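PDB 2A22: vacuolar protein sorting 29 from Cryptosporidium parvum, which probably acts in vacuolar protein sorting as a VPS29-family protein, as its relatives do in retromer, on a calcineurin-like phosphoesterase fold. Local coordinates for residues A188-D200 / G204-K215. Residues are numbered along the deposited sequence; the frame is centred on the assembly and turned at random.
Sequences ALQGNKVVLYVYD and GKTNVAMSEFSK
V208 holds CG1 anti to its backbone N (chi1 -155°), and Y199 turns its ring back beside its own N (chi1 -66°). The two residues face each other across an antiparallel beta hairpin, 193-202 with 205-214, at the margin of a six-stranded sheet in the alpha-beta-beta-alpha sandwich. With these torsions the valine runs alongside the ring. V208 CG1 sits over one face of the Y199 ring, 3.9 Å from its centroid, in a CH-pi contact. V208 CG2 packs against Y199 CE1, and T206 CG2 approaches the ring edge.

Strand 205-214 is outermost. Backbone bonds run in reciprocal pairs, V194 with F213, L196 with S211, V198 with A209 and D200 with N207. K215 N to N192 O (3.0 Å) closes the series at the C-terminus. A type II' turn, Q190 to K193, leads back to strand 183-190 on the inner side.

On the face with Y199, M210 CG touches both Y197 CE1 (3.6 Å) and V195 CG1 (3.7 Å). V195 CG2 also touches the aliphatic CG of E212. The other face carries V194, L196, V198 and F213. It packs toward the second sheet: V194 touches F114, while L196, V198 and F213 reach V155. V194 and F213 meet across the strands through their CB atoms, 4.0 Å apart. D200 OD1 lies 3.3 Å from N207 CB, the two flat end groups are twisted 49° from each other, and D200 OD2 forms a salt bridge with R202.

At the far end, K193 CD packs on S214 CB. One water joins their polar ends, 2.9 Å from K193 NZ and 2.8 Å from S214 OG.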
loop_
_atom_site.group_PDB
_atom_site.type_symbol
_atom_site.label_atom_id
_atom_site.label_comp_id
_atom_site.label_asym_id
_atom_site.label_seq_id
_atom_site.Cartn_x
_atom_site.Cartn_y
_atom_site.Cartn_z
ATOM N N ALA A 188 -12.340 -0.927 2.822
ATOM C CA ALA A 188 -13.634 -0.354 2.437
ATOM C C ALA A 188 -13.902 0.844 3.336
ATOM O O ALA A 188 -13.898 0.723 4.570
ATOM C CB ALA A 188 -14.764 -1.360 2.576
ATOM N N LEU A 189 -14.134 1.989 2.705
ATOM C CA LEU A 189 -14.519 3.175 3.417
ATOM C C LEU A 189 -15.965 3.533 3.092
ATOM O O LEU A 189 -16.349 3.662 1.911
ATOM C CB LEU A 189 -13.566 4.323 3.065
ATOM C CG LEU A 189 -12.069 4.101 3.349
ATOM C CD1 LEU A 189 -11.257 5.206 2.684
ATOM C CD2 LEU A 189 -11.769 4.059 4.838
ATOM N N GLN A 190 -16.776 3.667 4.132
ATOM C CA GLN A 190 -18.173 4.018 3.931
ATOM C C GLN A 190 -18.593 4.975 5.021
ATOM O O GLN A 190 -18.656 4.592 6.187
ATOM C CB GLN A 190 -19.081 2.770 3.911
ATOM C CG GLN A 190 -18.736 1.825 2.788
ATOM C CD GLN A 190 -19.616 0.567 2.726
ATOM O OE1 GLN A 190 -20.400 0.279 3.632
ATOM N NE2 GLN A 190 -19.430 -0.221 1.658
ATOM N N GLY A 191 -18.854 6.220 4.646
ATOM C CA GLY A 191 -19.129 7.248 5.652
ATOM C C GLY A 191 -18.027 7.237 6.688
ATOM O O GLY A 191 -16.850 7.368 6.329
ATOM N N ASN A 192 -18.384 7.050 7.959
ATOM C CA ASN A 192 -17.383 7.064 9.049
ATOM C C ASN A 192 -16.794 5.676 9.374
ATOM O O ASN A 192 -16.012 5.531 10.322
ATOM C CB ASN A 192 -17.955 7.734 10.313
ATOM C CG ASN A 192 -18.087 9.271 10.172
ATOM O OD1 ASN A 192 -17.296 9.926 9.477
ATOM N ND2 ASN A 192 -19.090 9.846 10.851
ATOM N N LYS A 193 -17.140 4.670 8.568
ATOM C CA LYS A 193 -16.722 3.284 8.811
ATOM C C LYS A 193 -15.590 2.834 7.906
ATOM O O LYS A 193 -15.631 3.007 6.688
ATOM C CB LYS A 193 -17.876 2.288 8.640
ATOM C CG LYS A 193 -19.283 2.781 9.071
ATOM C CD LYS A 193 -19.336 2.985 10.570
ATOM C CE LYS A 193 -20.720 3.492 11.001
ATOM N NZ LYS A 193 -20.730 3.555 12.491
ATOM N N VAL A 194 -14.598 2.218 8.536
ATOM C CA VAL A 194 -13.500 1.559 7.866
ATOM C C VAL A 194 -13.629 0.068 8.155
ATOM O O VAL A 194 -13.651 -0.328 9.318
ATOM C CB VAL A 194 -12.188 2.023 8.462
ATOM C CG1 VAL A 194 -11.009 1.386 7.694
ATOM C CG2 VAL A 194 -12.151 3.568 8.476
ATOM N N VAL A 195 -13.732 -0.734 7.101
ATOM C CA VAL A 195 -13.601 -2.165 7.216
ATOM C C VAL A 195 -12.384 -2.576 6.399
ATOM O O VAL A 195 -12.351 -2.419 5.159
ATOM C CB VAL A 195 -14.837 -2.949 6.700
ATOM C CG1 VAL A 195 -14.610 -4.471 6.920
ATOM C CG2 VAL A 195 -16.117 -2.488 7.412
ATOM N N LEU A 196 -11.387 -3.100 7.099
ATOM C CA LEU A 196 -10.112 -3.406 6.495
ATOM C C LEU A 196 -9.953 -4.910 6.330
ATOM O O LEU A 196 -9.966 -5.635 7.320
ATOM C CB LEU A 196 -8.984 -2.929 7.401
ATOM C CG LEU A 196 -7.578 -3.124 6.826
ATOM C CD1 LEU A 196 -7.351 -2.196 5.599
ATOM C CD2 LEU A 196 -6.539 -2.838 7.896
ATOM N N TYR A 197 -9.744 -5.357 5.091
ATOM C CA TYR A 197 -9.377 -6.746 4.819
ATOM C C TYR A 197 -7.894 -6.908 4.497
ATOM O O TYR A 197 -7.370 -6.292 3.576
ATOM C CB TYR A 197 -10.224 -7.265 3.678
ATOM C CG TYR A 197 -11.697 -7.223 4.006
ATOM C CD1 TYR A 197 -12.271 -8.194 4.849
ATOM C CD2 TYR A 197 -12.524 -6.213 3.492
ATOM C CE1 TYR A 197 -13.653 -8.162 5.174
ATOM C CE2 TYR A 197 -13.903 -6.184 3.794
ATOM C CZ TYR A 197 -14.460 -7.163 4.637
ATOM O OH TYR A 197 -15.821 -7.140 4.957
ATOM N N VAL A 198 -7.222 -7.733 5.290
ATOM C CA VAL A 198 -5.811 -7.960 5.155
ATOM C C VAL A 198 -5.579 -9.348 4.552
ATOM O O VAL A 198 -5.945 -10.367 5.156
ATOM C CB VAL A 198 -5.129 -7.852 6.542
ATOM C CG1 VAL A 198 -3.635 -8.212 6.461
ATOM C CG2 VAL A 198 -5.321 -6.430 7.119
ATOM N N TYR A 199 -4.972 -9.390 3.368
ATOM C CA TYR A 199 -4.735 -10.687 2.670
ATOM C C TYR A 199 -3.272 -11.113 2.799
ATOM O O TYR A 199 -2.389 -10.292 2.647
ATOM C CB TYR A 199 -5.120 -10.609 1.188
ATOM C CG TYR A 199 -6.609 -10.406 1.011
ATOM C CD1 TYR A 199 -7.451 -11.483 0.824
ATOM C CD2 TYR A 199 -7.173 -9.136 1.095
ATOM C CE1 TYR A 199 -8.836 -11.303 0.695
ATOM C CE2 TYR A 199 -8.535 -8.945 0.950
ATOM C CZ TYR A 199 -9.360 -10.039 0.778
ATOM O OH TYR A 199 -10.701 -9.851 0.669
ATOM N N ASP A 200 -3.032 -12.379 3.115
ATOM C CA ASP A 200 -1.709 -12.959 2.992
ATOM C C ASP A 200 -1.764 -14.381 2.427
ATOM O O ASP A 200 -2.780 -15.070 2.566
ATOM C CB ASP A 200 -0.934 -12.887 4.313
ATOM C CG ASP A 200 -1.468 -13.857 5.382
ATOM O OD1 ASP A 200 -2.680 -14.082 5.473
ATOM O OD2 ASP A 200 -0.659 -14.365 6.170
ATOM N N GLY A 204 0.336 -21.991 0.209
ATOM C CA GLY A 204 -0.540 -22.127 -0.945
ATOM C C GLY A 204 -1.942 -21.557 -0.753
ATOM O O GLY A 204 -2.728 -21.534 -1.692
ATOM N N LYS A 205 -2.256 -21.067 0.445
ATOM C CA LYS A 205 -3.618 -20.631 0.761
ATOM C C LYS A 205 -3.680 -19.143 1.080
ATOM O O LYS A 205 -2.883 -18.638 1.880
ATOM C CB LYS A 205 -4.173 -21.438 1.942
ATOM C CG LYS A 205 -5.660 -21.205 2.234
ATOM C CD LYS A 205 -6.071 -21.763 3.629
ATOM C CE LYS A 205 -7.615 -21.689 3.878
ATOM N NZ LYS A 205 -8.427 -21.945 2.625
ATOM N N THR A 206 -4.608 -18.439 0.433
ATOM C CA THR A 206 -4.851 -17.040 0.750
ATOM C C THR A 206 -5.751 -16.960 1.990
ATOM O O THR A 206 -6.828 -17.542 2.020
ATOM C CB THR A 206 -5.504 -16.283 -0.430
ATOM O OG1 THR A 206 -4.648 -16.343 -1.582
ATOM C CG2 THR A 206 -5.710 -14.799 -0.074
ATOM N N ASN A 207 -5.273 -16.278 3.019
ATOM C CA ASN A 207 -6.049 -15.956 4.223
ATOM C C ASN A 207 -6.508 -14.481 4.238
ATOM O O ASN A 207 -5.796 -13.628 3.715
ATOM C CB ASN A 207 -5.195 -16.224 5.471
ATOM C CG ASN A 207 -4.598 -17.630 5.484
ATOM O OD1 ASN A 207 -5.313 -18.613 5.723
ATOM N ND2 ASN A 207 -3.272 -17.731 5.214
ATOM N N VAL A 208 -7.663 -14.194 4.861
ATOM C CA VAL A 208 -8.119 -12.812 5.149
ATOM C C VAL A 208 -8.270 -12.600 6.629
ATOM O O VAL A 208 -8.820 -13.437 7.330
ATOM C CB VAL A 208 -9.503 -12.466 4.583
ATOM C CG1 VAL A 208 -9.628 -10.950 4.368
ATOM C CG2 VAL A 208 -9.710 -13.159 3.313
ATOM N N ALA A 209 -7.789 -11.464 7.107
ATOM C CA ALA A 209 -8.091 -11.019 8.445
ATOM C C ALA A 209 -8.798 -9.662 8.294
ATOM O O ALA A 209 -8.329 -8.789 7.549
ATOM C CB ALA A 209 -6.831 -10.881 9.236
ATOM N N MET A 210 -9.927 -9.498 8.974
ATOM C CA MET A 210 -10.714 -8.267 8.914
ATOM C C MET A 210 -10.514 -7.509 10.213
ATOM O O MET A 210 -10.532 -8.124 11.286
ATOM C CB MET A 210 -12.203 -8.621 8.751
ATOM C CG MET A 210 -13.131 -7.396 8.651
ATOM S SD MET A 210 -13.619 -6.627 10.226
ATOM C CE MET A 210 -14.330 -8.055 11.089
ATOM N N SER A 211 -10.308 -6.194 10.112
ATOM C CA SER A 211 -10.356 -5.277 11.241
ATOM C C SER A 211 -11.247 -4.112 10.867
ATOM O O SER A 211 -11.233 -3.620 9.740
ATOM C CB SER A 211 -8.973 -4.706 11.565
ATOM O OG SER A 211 -8.144 -5.700 12.098
ATOM N N GLU A 212 -11.978 -3.634 11.844
ATOM C CA GLU A 212 -13.019 -2.663 11.609
ATOM C C GLU A 212 -12.788 -1.507 12.590
ATOM O O GLU A 212 -12.414 -1.719 13.754
ATOM C CB GLU A 212 -14.359 -3.340 11.878
ATOM C CG GLU A 212 -15.493 -2.793 11.090
ATOM C CD GLU A 212 -16.834 -3.076 11.737
ATOM O OE1 GLU A 212 -17.148 -4.262 12.002
ATOM O OE2 GLU A 212 -17.557 -2.085 11.985
ATOM N N PHE A 213 -12.977 -0.290 12.092
ATOM C CA PHE A 213 -12.704 0.939 12.814
ATOM C C PHE A 213 -13.795 1.915 12.438
ATOM O O PHE A 213 -14.288 1.877 11.310
ATOM C CB PHE A 213 -11.350 1.527 12.384
ATOM C CG PHE A 213 -10.188 0.621 12.657
ATOM C CD1 PHE A 213 -9.531 0.669 13.884
ATOM C CD2 PHE A 213 -9.771 -0.313 11.700
ATOM C CE1 PHE A 213 -8.466 -0.182 14.155
ATOM C CE2 PHE A 213 -8.707 -1.177 11.960
ATOM C CZ PHE A 213 -8.044 -1.109 13.182
ATOM N N SER A 214 -14.159 2.807 13.355
ATOM C CA SER A 214 -15.108 3.863 13.013
ATOM C C SER A 214 -15.003 5.139 13.827
ATOM O O SER A 214 -14.493 5.133 14.930
ATOM C CB SER A 214 -16.557 3.350 13.007
ATOM O OG SER A 214 -17.017 3.072 14.314
ATOM N N LYS A 215 -15.509 6.210 13.201
ATOM C CA LYS A 215 -15.677 7.607 13.686
ATOM C C LYS A 215 -14.491 8.517 13.353
ATOM O O LYS A 215 -14.421 9.113 12.257
ATOM C CB LYS A 215 -16.062 7.683 15.160
ATOM C CG LYS A 215 -17.293 6.882 15.523
ATOM C CD LYS A 215 -17.218 6.488 16.984
ATOM C CE LYS A 215 -17.611 7.628 17.969
ATOM N NZ LYS A 215 -17.463 7.185 19.393
HETATM O O HOH W 1 -19.329 1.451 13.962
#